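Local coordinates for uncharacterized protein MJ1062 (Methanocaldococcus jannaschii, PDB 3EO4) that probably acts as an acyltransferase through this GNAT-type domain, part of a longer protein that also has a glycosyltransferase-like region, at residues 15-18 / 22-25; 26-31 / 50-55; 107-112 / 143-148. All blocks are in the same frame, centred on the assembly; numbering follows the deposited sequence.

Contact 1. Residues 15-18 / 22-25; sequences IIRQ and NDLE
R17 reaches D23 through a chi1 of 63°, which puts CG between the backbone N and the carbonyl carbon, and through a second bend at chi2; from CG on, the chain runs out to the guanidinium. D23 answers from the opposite direction, its CG beside the backbone N and anti to the carbonyl carbon. The two charged groups meet end-on in a bidentate salt bridge: R17 NH1 lies 2.8 Å from D23 OD1, and R17 NH2 lies 2.9 Å from D23 OD2. The first bond is fairly straight, 158° at the hydrogen, and the second similarly so. Each oxygen is used on its syn side and sits almost in the guanidinium plane, although the carboxylate plane is turned 23° from it. A further bond, from R17 NH1 to Q18 O at 2.7 Å, ties the same nitrogen to the backbone of the next residue, so three bonds fix the rotation of the guanidinium. On the acid, OD1 also takes a weak bond from T20 N, and OD2 has a long, weak ion pair with K77 of the same chain. The bridge thus spans the connection from the first main strand of the GNAT domain, 13-18, to its first helix, 24-31. I66 of the adjacent strand 63-71 packs against both R17 and D23, while K77 of the second subunit hydrogen-bonds N22 O and forms a salt bridge with E25 OE2.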
ATOM      1  N   ILE A  15     -16.558   8.153  -4.121  1.00 26.71           N
ATOM      2  CA  ILE A  15     -16.588   9.281  -3.204  1.00 25.48           C
ATOM      3  C   ILE A  15     -15.136   9.698  -2.966  1.00 24.85           C
ATOM      4  O   ILE A  15     -14.216   8.853  -2.960  1.00 24.26           O
ATOM      5  CB  ILE A  15     -17.246   8.863  -1.879  1.00 25.95           C
ATOM      6  CG1 ILE A  15     -18.670   8.361  -2.141  1.00 26.35           C
ATOM      7  CG2 ILE A  15     -17.301  10.025  -0.893  1.00 26.09           C
ATOM      8  CD1 ILE A  15     -18.959   6.970  -1.590  1.00 28.57           C
ATOM      9  N   ILE A  16     -14.912  10.996  -2.802  1.00 23.14           N
ATOM     10  CA  ILE A  16     -13.613  11.460  -2.383  1.00 21.78           C
ATOM     11  C   ILE A  16     -13.766  12.209  -1.060  1.00 21.26           C
ATOM     12  O   ILE A  16     -14.755  12.921  -0.869  1.00 21.41           O
ATOM     13  CB  ILE A  16     -12.920  12.327  -3.451  1.00 21.97           C
ATOM     14  CG1 ILE A  16     -13.700  13.613  -3.734  1.00 21.64           C
ATOM     15  CG2 ILE A  16     -12.693  11.525  -4.725  1.00 22.74           C
ATOM     16  CD1 ILE A  16     -12.841  14.686  -4.356  1.00 21.47           C
ATOM     17  N   ARG A  17     -12.826  11.994  -0.140  1.00 19.34           N
ATOM     18  CA  ARG A  17     -12.828  12.668   1.160  1.00 18.49           C
ATOM     19  C   ARG A  17     -11.394  13.088   1.479  1.00 17.72           C
ATOM     20  O   ARG A  17     -10.428  12.420   1.039  1.00 17.24           O
ATOM     21  CB  ARG A  17     -13.394  11.768   2.269  1.00 17.74           C
ATOM     22  CG  ARG A  17     -12.579  10.483   2.539  1.00 19.20           C
ATOM     23  CD  ARG A  17     -12.413  10.167   4.050  1.00 19.87           C
ATOM     24  NE  ARG A  17     -11.588   8.967   4.263  1.00 21.97           N
ATOM     25  CZ  ARG A  17     -10.257   8.948   4.469  1.00 20.29           C
ATOM     26  NH1 ARG A  17      -9.548  10.076   4.500  1.00 15.36           N
ATOM     27  NH2 ARG A  17      -9.631   7.782   4.647  1.00 18.07           N
ATOM     28  N   GLN A  18     -11.228  14.177   2.228  1.00 17.86           N
ATOM     29  CA  GLN A  18      -9.859  14.635   2.500  1.00 18.56           C
ATOM     30  C   GLN A  18      -9.068  13.579   3.253  1.00 18.47           C
ATOM     31  O   GLN A  18      -9.612  12.762   4.017  1.00 17.07           O
ATOM     32  CB  GLN A  18      -9.756  16.021   3.172  1.00 19.10           C
ATOM     33  CG  GLN A  18     -10.835  16.343   4.180  1.00 21.72           C
ATOM     34  CD  GLN A  18     -10.559  17.609   5.023  1.00 24.75           C
ATOM     35  OE1 GLN A  18     -11.272  17.871   6.008  1.00 28.36           O
ATOM     36  NE2 GLN A  18      -9.533  18.380   4.660  1.00 23.79           N
ATOM     37  N   ASN A  22      -3.804   9.253   9.346  1.00 20.36           N
ATOM     38  CA  ASN A  22      -3.987   7.799   9.373  1.00 21.36           C
ATOM     39  C   ASN A  22      -3.844   7.115   8.007  1.00 20.49           C
ATOM     40  O   ASN A  22      -3.601   5.906   7.938  1.00 21.41           O
ATOM     41  CB  ASN A  22      -5.339   7.449  10.008  1.00 21.81           C
ATOM     42  CG  ASN A  22      -5.454   7.941  11.445  1.00 26.35           C
ATOM     43  OD1 ASN A  22      -4.622   7.616  12.305  1.00 30.17           O
ATOM     44  ND2 ASN A  22      -6.486   8.750  11.716  1.00 31.22           N
ATOM     45  N   ASP A  23      -3.984   7.887   6.931  1.00 19.79           N
ATOM     46  CA  ASP A  23      -3.943   7.368   5.556  1.00 18.47           C
ATOM     47  C   ASP A  23      -2.526   7.354   5.010  1.00 18.05           C
ATOM     48  O   ASP A  23      -2.290   6.864   3.908  1.00 17.62           O
ATOM     49  CB  ASP A  23      -4.809   8.236   4.625  1.00 19.02           C
ATOM     50  CG  ASP A  23      -6.307   8.237   5.010  1.00 19.56           C
ATOM     51  OD1 ASP A  23      -6.930   9.328   5.082  1.00 21.76           O
ATOM     52  OD2 ASP A  23      -6.854   7.154   5.250  1.00 17.44           O
ATOM     53  N   LEU A  24      -1.589   7.880   5.792  1.00 17.65           N
ATOM     54  CA  LEU A  24      -0.247   8.204   5.290  1.00 17.17           C
ATOM     55  C   LEU A  24       0.542   6.981   4.857  1.00 16.43           C
ATOM     56  O   LEU A  24       1.229   7.012   3.821  1.00 16.36           O
ATOM     57  CB  LEU A  24       0.543   9.017   6.308  1.00 16.45           C
ATOM     58  CG  LEU A  24       0.286  10.527   6.392  1.00 17.42           C
ATOM     59  CD1 LEU A  24       1.153  11.144   7.476  1.00 16.55           C
ATOM     60  CD2 LEU A  24       0.554  11.231   5.067  1.00 18.26           C
ATOM     61  N   GLU A  25       0.422   5.910   5.644  1.00 15.81           N
ATOM     62  CA  GLU A  25       1.135   4.650   5.381  1.00 14.75           C
ATOM     63  C   GLU A  25       0.570   3.962   4.159  1.00 14.37           C
ATOM     64  O   GLU A  25       1.307   3.366   3.413  1.00 13.62           O
ATOM     65  CB  GLU A  25       1.120   3.688   6.585  1.00 14.59           C
ATOM     66  CG  GLU A  25       1.653   4.278   7.929  1.00 13.89           C
ATOM     67  CD  GLU A  25       0.514   4.845   8.798  1.00 14.69           C
ATOM     68  OE1 GLU A  25      -0.297   5.656   8.294  1.00 15.30           O
ATOM     69  OE2 GLU A  25       0.402   4.463   9.983  1.00 16.19           O
TER

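Contact 2. Residues 26-31 / 50-55; sequences LLMAWR and EEHYSW
H52 NE2 is hydrogen-bonded to L24 O, in the first turn of helix 24-31, and this bond sets the imidazole against the L27 and M28 side chains that follow. M28, a selenomethionine, lays its CB over one ring face: the atom stands 3.7 Å from the H52 ring centroid and 16° off the normal, the geometry of a CH-pi contact. Its selenium sits obliquely to the ring, with M28 SE 4.7 Å from that centroid, and comes to 3.9 Å from H52 CB. L27 uses another side of the ring. With CG anti to the backbone N (chi1 -176°), its CD2 branch lies in the imidazole plane at the edge, 3.9 Å from H52 CE1. The same L27 CD2 is 3.9 Å from W55 CZ3, so one methyl fills the angle between two aromatic side chains set one helical turn apart. Without the imidazole, as with an alanine here, L24 O would probably lose this donor and a gap would open beside M28 CB and L27 CD2. The axes of the segments 26-31 and 50-55 pass 11.0 Å apart, with their directions 122° from each other. The contact thus packs together two helices that follow strand 13-18 in the GNAT domain. L47, from the loop before helix 49-58, packs on M28; S80 of strand 74-84 touches L27, and helix 24-31 also lies against the second subunit, whose E99 packs on M28.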
ATOM      1  N   LEU A  26      -0.749   4.027   3.981  1.00 14.36           N
ATOM      2  CA  LEU A  26      -1.386   3.429   2.818  1.00 14.59           C
ATOM      3  C   LEU A  26      -0.984   4.190   1.548  1.00 15.05           C
ATOM      4  O   LEU A  26      -0.600   3.576   0.551  1.00 14.72           O
ATOM      5  CB  LEU A  26      -2.898   3.419   2.969  1.00 13.28           C
ATOM      6  CG  LEU A  26      -3.733   3.062   1.751  1.00 13.64           C
ATOM      7  CD1 LEU A  26      -3.363   1.681   1.250  1.00 11.25           C
ATOM      8  CD2 LEU A  26      -5.236   3.073   2.163  1.00 13.13           C
ATOM      9  N   LEU A  27      -1.070   5.518   1.608  1.00 15.64           N
ATOM     10  CA  LEU A  27      -0.570   6.359   0.528  1.00 17.65           C
ATOM     11  C   LEU A  27       0.895   6.069   0.222  1.00 17.35           C
ATOM     12  O   LEU A  27       1.261   5.879  -0.944  1.00 19.00           O
ATOM     13  CB  LEU A  27      -0.805   7.845   0.806  1.00 17.55           C
ATOM     14  CG  LEU A  27      -0.379   8.769  -0.364  1.00 22.06           C
ATOM     15  CD1 LEU A  27      -1.263   8.629  -1.651  1.00 22.53           C
ATOM     16  CD2 LEU A  27      -0.251  10.261   0.062  1.00 23.47           C
HETATM   17  N   MSE A  28       1.744   5.997   1.235  1.00 17.28           N
HETATM   18  CA  MSE A  28       3.150   5.640   0.942  1.00 17.86           C
HETATM   19  C   MSE A  28       3.256   4.249   0.295  1.00 17.02           C
HETATM   20  O   MSE A  28       4.073   4.040  -0.582  1.00 17.55           O
HETATM   21  CB  MSE A  28       4.030   5.699   2.185  1.00 17.78           C
HETATM   22  CG  MSE A  28       5.484   5.439   1.878  1.00 21.00           C
HETATM   23 SE   MSE A  28       6.600   5.621   3.482  0.80 33.03          SE
HETATM   24  CE  MSE A  28       5.609   4.405   4.633  1.00 26.37           C
ATOM     25  N   ALA A  29       2.438   3.306   0.732  1.00 16.35           N
ATOM     26  CA  ALA A  29       2.497   1.949   0.197  1.00 16.85           C
ATOM     27  C   ALA A  29       2.160   1.872  -1.305  1.00 17.00           C
ATOM     28  O   ALA A  29       2.803   1.134  -2.070  1.00 16.63           O
ATOM     29  CB  ALA A  29       1.616   1.013   0.996  1.00 16.48           C
ATOM     30  N   TRP A  30       1.183   2.659  -1.723  1.00 16.35           N
ATOM     31  CA  TRP A  30       0.894   2.797  -3.140  1.00 15.89           C
ATOM     32  C   TRP A  30       2.055   3.439  -3.923  1.00 16.00           C
ATOM     33  O   TRP A  30       2.442   2.948  -4.970  1.00 15.70           O
ATOM     34  CB  TRP A  30      -0.344   3.643  -3.320  1.00 14.79           C
ATOM     35  CG  TRP A  30      -1.610   2.981  -2.890  1.00 14.10           C
ATOM     36  CD1 TRP A  30      -1.912   1.628  -2.916  1.00 11.24           C
ATOM     37  CD2 TRP A  30      -2.773   3.653  -2.401  1.00 10.02           C
ATOM     38  NE1 TRP A  30      -3.212   1.431  -2.467  1.00 12.25           N
ATOM     39  CE2 TRP A  30      -3.757   2.660  -2.146  1.00 10.88           C
ATOM     40  CE3 TRP A  30      -3.085   5.005  -2.171  1.00  9.11           C
ATOM     41  CZ2 TRP A  30      -5.036   2.982  -1.658  1.00  7.63           C
ATOM     42  CZ3 TRP A  30      -4.344   5.321  -1.674  1.00 11.58           C
ATOM     43  CH2 TRP A  30      -5.318   4.300  -1.438  1.00  7.50           C
ATOM     44  N   ARG A  31       2.604   4.530  -3.418  1.00 15.52           N
ATOM     45  CA  ARG A  31       3.694   5.225  -4.124  1.00 16.51           C
ATOM     46  C   ARG A  31       5.037   4.505  -4.130  1.00 15.86           C
ATOM     47  O   ARG A  31       5.976   4.946  -4.819  1.00 16.56           O
ATOM     48  CB  ARG A  31       3.891   6.635  -3.533  1.00 16.56           C
ATOM     49  CG  ARG A  31       2.635   7.489  -3.650  1.00 19.32           C
ATOM     50  CD  ARG A  31       2.942   8.955  -3.351  1.00 26.84           C
ATOM     51  NE  ARG A  31       3.155   9.720  -4.586  1.00 32.51           N
ATOM     52  CZ  ARG A  31       4.331   9.921  -5.173  1.00 33.93           C
ATOM     53  NH1 ARG A  31       4.375  10.628  -6.300  1.00 34.41           N
ATOM     54  NH2 ARG A  31       5.457   9.426  -4.646  1.00 34.10           N
ATOM     55  N   GLU A  50      10.707   9.124   6.312  1.00 14.24           N
ATOM     56  CA  GLU A  50      11.169  10.491   6.578  1.00 15.78           C
ATOM     57  C   GLU A  50      10.876  11.439   5.408  1.00 16.25           C
ATOM     58  O   GLU A  50      10.386  12.536   5.627  1.00 15.77           O
ATOM     59  CB  GLU A  50      12.647  10.520   7.017  1.00 16.30           C
ATOM     60  CG  GLU A  50      13.619  10.325   5.874  1.00 19.58           C
ATOM     61  CD  GLU A  50      14.640   9.254   6.154  1.00 23.12           C
ATOM     62  OE1 GLU A  50      15.775   9.634   6.547  1.00 24.04           O
ATOM     63  OE2 GLU A  50      14.304   8.040   5.986  1.00 23.26           O
ATOM     64  N   GLU A  51      11.092  10.979   4.170  1.00 16.84           N
ATOM     65  CA  GLU A  51      10.768  11.761   2.972  1.00 17.58           C
ATOM     66  C   GLU A  51       9.260  11.961   2.815  1.00 17.67           C
ATOM     67  O   GLU A  51       8.782  13.053   2.520  1.00 17.60           O
ATOM     68  CB  GLU A  51      11.249  11.044   1.713  1.00 18.24           C
ATOM     69  CG  GLU A  51      12.731  10.694   1.665  1.00 19.82           C
ATOM     70  CD  GLU A  51      13.062   9.699   0.539  1.00 24.43           C
ATOM     71  OE1 GLU A  51      12.145   8.988   0.021  1.00 22.77           O
ATOM     72  OE2 GLU A  51      14.271   9.613   0.191  1.00 28.23           O
ATOM     73  N   HIS A  52       8.522  10.880   2.986  1.00 17.07           N
ATOM     74  CA  HIS A  52       7.085  10.935   2.898  1.00 17.13           C
ATOM     75  C   HIS A  52       6.475  11.877   3.946  1.00 16.44           C
ATOM     76  O   HIS A  52       5.544  12.635   3.652  1.00 16.04           O
ATOM     77  CB  HIS A  52       6.537   9.526   3.055  1.00 16.79           C
ATOM     78  CG  HIS A  52       5.066   9.424   2.840  1.00 17.52           C
ATOM     79  ND1 HIS A  52       4.461   9.782   1.655  1.00 18.48           N
ATOM     80  CD2 HIS A  52       4.079   8.976   3.648  1.00 18.00           C
ATOM     81  CE1 HIS A  52       3.161   9.579   1.750  1.00 17.32           C
ATOM     82  NE2 HIS A  52       2.903   9.082   2.948  1.00 18.22           N
ATOM     83  N   TYR A  53       6.990  11.803   5.165  1.00 16.35           N
ATOM     84  CA  TYR A  53       6.418  12.549   6.268  1.00 16.73           C
ATOM     85  C   TYR A  53       6.831  14.019   6.194  1.00 17.23           C
ATOM     86  O   TYR A  53       6.075  14.919   6.560  1.00 16.94           O
ATOM     87  CB  TYR A  53       6.826  11.924   7.615  1.00 16.85           C
ATOM     88  CG  TYR A  53       6.000  12.429   8.771  1.00 15.98           C
ATOM     89  CD1 TYR A  53       4.641  12.124   8.839  1.00 17.14           C
ATOM     90  CD2 TYR A  53       6.552  13.241   9.764  1.00 15.32           C
ATOM     91  CE1 TYR A  53       3.856  12.575   9.865  1.00 16.41           C
ATOM     92  CE2 TYR A  53       5.762  13.711  10.810  1.00 16.50           C
ATOM     93  CZ  TYR A  53       4.401  13.359  10.840  1.00 17.27           C
ATOM     94  OH  TYR A  53       3.551  13.779  11.833  1.00 19.24           O
ATOM     95  N   SER A  54       8.037  14.261   5.699  1.00 18.03           N
ATOM     96  CA  SER A  54       8.487  15.632   5.473  1.00 18.89           C
ATOM     97  C   SER A  54       7.643  16.295   4.364  1.00 19.35           C
ATOM     98  O   SER A  54       7.313  17.478   4.477  1.00 19.49           O
ATOM     99  CB  SER A  54       9.980  15.650   5.181  1.00 18.56           C
ATOM    100  OG  SER A  54      10.352  16.826   4.508  1.00 22.63           O
ATOM    101  N   TRP A  55       7.251  15.536   3.331  1.00 18.97           N
ATOM    102  CA  TRP A  55       6.263  16.023   2.357  1.00 19.25           C
ATOM    103  C   TRP A  55       4.977  16.448   3.073  1.00 19.76           C
ATOM    104  O   TRP A  55       4.474  17.550   2.876  1.00 20.45           O
ATOM    105  CB  TRP A  55       5.958  14.969   1.271  1.00 18.99           C
ATOM    106  CG  TRP A  55       4.705  15.263   0.492  1.00 19.02           C
ATOM    107  CD1 TRP A  55       4.582  16.127  -0.544  1.00 19.54           C
ATOM    108  CD2 TRP A  55       3.379  14.699   0.704  1.00 19.89           C
ATOM    109  NE1 TRP A  55       3.271  16.150  -1.000  1.00 19.80           N
ATOM    110  CE2 TRP A  55       2.514  15.293  -0.244  1.00 18.29           C
ATOM    111  CE3 TRP A  55       2.845  13.773   1.612  1.00 18.52           C
ATOM    112  CZ2 TRP A  55       1.154  14.986  -0.317  1.00 19.74           C
ATOM    113  CZ3 TRP A  55       1.475  13.465   1.546  1.00 16.98           C
ATOM    114  CH2 TRP A  55       0.646  14.069   0.588  1.00 20.59           C
TER

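Contact 3. Residues 107-112 / 143-148; sequences IGRHSV and ESLGFK
The Schellman motif that ends helix 136-144 supplies one side of this contact, and the first turns of helix 107-121 supply the other. In the motif G146 N bonds E143 O at 3.0 Å and F147 N pairs with F142 O, while G146 takes up a positive phi, where a side chain would run into the preceding carbonyl oxygen. Just ahead of that glycine, S144 and L145 meet R109. The arginine chain is extended from CG to NE, with CG anti to the backbone N (chi1 -176°), which carries NE along the facing segment to S144 OG. This hydrogen bond, R109 NE to S144 OG, is 3.0 Å long and bent, with 138° at the hydrogen, although the oxygen lies in the guanidinium plane. S144 OG is also bonded to L141 O, three residues earlier. L145 CD2 lies over one face of the guanidinium, towards its rim, and also reaches R109 CG at 3.9 Å. Helix 107-121 follows strand 92-97 in the GNAT fold, and its N-terminal turn lies where relatives bind the pyrophosphate of acyl-CoA; here G108 N bonds a sulfonate oxygen of a MES buffer molecule, consistent with such a site. Deeper in, L145 CD1 packs 3.6 Å from V112 CG1 and 3.7 Å from R109 O, and V112 in turn rests on I93 and I95 of strand 92-97.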
ATOM      1  N   ILE A 107     -12.522   4.916 -12.752  1.00 24.68           N
ATOM      2  CA  ILE A 107     -12.452   5.450 -11.394  1.00 23.50           C
ATOM      3  C   ILE A 107     -11.619   6.713 -11.338  1.00 22.87           C
ATOM      4  O   ILE A 107     -12.011   7.698 -10.686  1.00 21.94           O
ATOM      5  CB  ILE A 107     -11.936   4.402 -10.414  1.00 23.90           C
ATOM      6  CG1 ILE A 107     -13.063   3.390 -10.161  1.00 24.30           C
ATOM      7  CG2 ILE A 107     -11.534   5.056  -9.100  1.00 23.43           C
ATOM      8  CD1 ILE A 107     -12.647   1.964 -10.190  1.00 24.76           C
ATOM      9  N   GLY A 108     -10.479   6.693 -12.029  1.00 21.70           N
ATOM     10  CA  GLY A 108      -9.593   7.854 -12.009  1.00 21.53           C
ATOM     11  C   GLY A 108     -10.264   9.024 -12.696  1.00 21.13           C
ATOM     12  O   GLY A 108     -10.222  10.158 -12.226  1.00 20.88           O
ATOM     13  N   ARG A 109     -10.892   8.726 -13.823  1.00 21.28           N
ATOM     14  CA  ARG A 109     -11.614   9.718 -14.588  1.00 21.44           C
ATOM     15  C   ARG A 109     -12.680  10.422 -13.739  1.00 21.16           C
ATOM     16  O   ARG A 109     -12.711  11.646 -13.681  1.00 20.98           O
ATOM     17  CB  ARG A 109     -12.239   9.037 -15.796  1.00 21.93           C
ATOM     18  CG  ARG A 109     -12.928   9.965 -16.733  1.00 24.38           C
ATOM     19  CD  ARG A 109     -13.704   9.220 -17.793  1.00 27.66           C
ATOM     20  NE  ARG A 109     -14.282  10.211 -18.693  1.00 31.54           N
ATOM     21  CZ  ARG A 109     -15.549  10.622 -18.667  1.00 35.48           C
ATOM     22  NH1 ARG A 109     -16.426  10.094 -17.801  1.00 36.26           N
ATOM     23  NH2 ARG A 109     -15.942  11.552 -19.533  1.00 35.78           N
ATOM     24  N   HIS A 110     -13.549   9.646 -13.093  1.00 21.12           N
ATOM     25  CA  HIS A 110     -14.604  10.196 -12.233  1.00 21.31           C
ATOM     26  C   HIS A 110     -14.046  10.975 -11.047  1.00 19.80           C
ATOM     27  O   HIS A 110     -14.618  11.959 -10.639  1.00 19.47           O
ATOM     28  CB  HIS A 110     -15.498   9.080 -11.717  1.00 21.57           C
ATOM     29  CG  HIS A 110     -16.397   8.507 -12.766  1.00 27.61           C
ATOM     30  ND1 HIS A 110     -15.925   8.006 -13.963  1.00 30.93           N
ATOM     31  CD2 HIS A 110     -17.743   8.345 -12.797  1.00 29.73           C
ATOM     32  CE1 HIS A 110     -16.939   7.571 -14.691  1.00 31.19           C
ATOM     33  NE2 HIS A 110     -18.053   7.762 -14.005  1.00 32.51           N
ATOM     34  N   SER A 111     -12.940  10.513 -10.490  1.00 19.44           N
ATOM     35  CA  SER A 111     -12.313  11.210  -9.356  1.00 19.89           C
ATOM     36  C   SER A 111     -11.789  12.569  -9.789  1.00 19.68           C
ATOM     37  O   SER A 111     -12.030  13.584  -9.115  1.00 20.41           O
ATOM     38  CB  SER A 111     -11.146  10.407  -8.771  1.00 19.71           C
ATOM     39  OG  SER A 111     -11.578   9.184  -8.241  1.00 20.78           O
ATOM     40  N   VAL A 112     -11.076  12.595 -10.912  1.00 18.78           N
ATOM     41  CA  VAL A 112     -10.574  13.858 -11.429  1.00 18.50           C
ATOM     42  C   VAL A 112     -11.744  14.813 -11.733  1.00 18.35           C
ATOM     43  O   VAL A 112     -11.702  15.980 -11.358  1.00 17.99           O
ATOM     44  CB  VAL A 112      -9.625  13.664 -12.626  1.00 17.89           C
ATOM     45  CG1 VAL A 112      -9.330  15.000 -13.292  1.00 17.18           C
ATOM     46  CG2 VAL A 112      -8.326  12.964 -12.165  1.00 17.79           C
ATOM     47  N   GLU A 143      -7.241  13.197 -21.355  1.00 15.37           N
ATOM     48  CA  GLU A 143      -7.834  13.484 -22.661  1.00 15.61           C
ATOM     49  C   GLU A 143      -9.329  13.096 -22.717  1.00 15.31           C
ATOM     50  O   GLU A 143     -10.109  13.738 -23.408  1.00 16.12           O
ATOM     51  CB  GLU A 143      -7.038  12.843 -23.807  1.00 15.41           C
ATOM     52  CG  GLU A 143      -5.562  13.349 -23.904  1.00 18.85           C
ATOM     53  CD  GLU A 143      -4.868  12.950 -25.195  1.00 22.52           C
ATOM     54  OE1 GLU A 143      -5.226  11.902 -25.771  1.00 22.08           O
ATOM     55  OE2 GLU A 143      -3.953  13.685 -25.637  1.00 26.72           O
ATOM     56  N   SER A 144      -9.755  12.076 -21.986  1.00 14.94           N
ATOM     57  CA  SER A 144     -11.200  11.775 -21.982  1.00 14.69           C
ATOM     58  C   SER A 144     -11.993  12.915 -21.307  1.00 14.34           C
ATOM     59  O   SER A 144     -13.187  13.064 -21.507  1.00 15.05           O
ATOM     60  CB  SER A 144     -11.496  10.428 -21.328  1.00 14.16           C
ATOM     61  OG  SER A 144     -11.554  10.568 -19.918  1.00 14.23           O
ATOM     62  N   LEU A 145     -11.308  13.737 -20.535  1.00 13.51           N
ATOM     63  CA  LEU A 145     -11.934  14.887 -19.880  1.00 13.70           C
ATOM     64  C   LEU A 145     -11.644  16.197 -20.599  1.00 13.64           C
ATOM     65  O   LEU A 145     -11.905  17.282 -20.065  1.00 14.39           O
ATOM     66  CB  LEU A 145     -11.505  14.993 -18.413  1.00 12.70           C
ATOM     67  CG  LEU A 145     -11.910  13.841 -17.499  1.00 14.69           C
ATOM     68  CD1 LEU A 145     -11.166  13.935 -16.162  1.00 16.53           C
ATOM     69  CD2 LEU A 145     -13.433  13.749 -17.305  1.00 11.96           C
ATOM     70  N   GLY A 146     -11.120  16.103 -21.813  1.00 12.84           N
ATOM     71  CA  GLY A 146     -10.924  17.288 -22.600  1.00 13.00           C
ATOM     72  C   GLY A 146      -9.598  18.017 -22.417  1.00 12.69           C
ATOM     73  O   GLY A 146      -9.429  19.073 -22.987  1.00 12.21           O
ATOM     74  N   PHE A 147      -8.683  17.469 -21.617  1.00 13.26           N
ATOM     75  CA  PHE A 147      -7.309  18.008 -21.500  1.00 14.96           C
ATOM     76  C   PHE A 147      -6.567  17.849 -22.822  1.00 15.61           C
ATOM     77  O   PHE A 147      -6.766  16.867 -23.552  1.00 16.36           O
ATOM     78  CB  PHE A 147      -6.486  17.305 -20.423  1.00 13.64           C
ATOM     79  CG  PHE A 147      -6.868  17.675 -19.006  1.00 14.70           C
ATOM     80  CD1 PHE A 147      -5.978  18.400 -18.199  1.00 10.17           C
ATOM     81  CD2 PHE A 147      -8.099  17.256 -18.456  1.00 11.79           C
ATOM     82  CE1 PHE A 147      -6.312  18.708 -16.862  1.00 12.74           C
ATOM     83  CE2 PHE A 147      -8.454  17.579 -17.105  1.00 13.35           C
ATOM     84  CZ  PHE A 147      -7.563  18.299 -16.315  1.00 10.39           C
ATOM     85  N   LYS A 148      -5.681  18.803 -23.083  1.00 16.86           N
ATOM     86  CA  LYS A 148      -4.964  18.931 -24.360  1.00 17.96           C
ATOM     87  C   LYS A 148      -3.492  19.068 -24.070  1.00 18.31           C
ATOM     88  O   LYS A 148      -3.112  19.905 -23.258  1.00 18.22           O
ATOM     89  CB  LYS A 148      -5.441  20.203 -25.041  1.00 17.43           C
ATOM     90  CG  LYS A 148      -4.829  20.512 -26.366  1.00 21.93           C
ATOM     91  CD  LYS A 148      -5.596  21.651 -27.003  1.00 25.05           C
ATOM     92  CE  LYS A 148      -4.795  22.917 -26.972  1.00 27.27           C
ATOM     93  NZ  LYS A 148      -3.887  22.871 -28.153  1.00 29.51           N
TER

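How the contacts relate
From the N terminus, contact 1 comes first and closes the shortest loop, the three residues between 15-18 and 22-25, on the way from strand 13-18 to helix 24-31. Contact 2 opens directly after it on the same helix, where the two touch, and closes an 18-residue excursion through helix 34-37 to helix 49-58. Contact 3 closes a 30-residue loop through strand 126-132, joining helix 107-121 to the end of helix 136-144, just before strand 148-150. The three follow in series, none enclosing or crossing another. Contacts 1 and 2 also touch the second subunit; contact 3 lies on the opposite side of the chain's centre, its centre about 25 Å from that of contact 2.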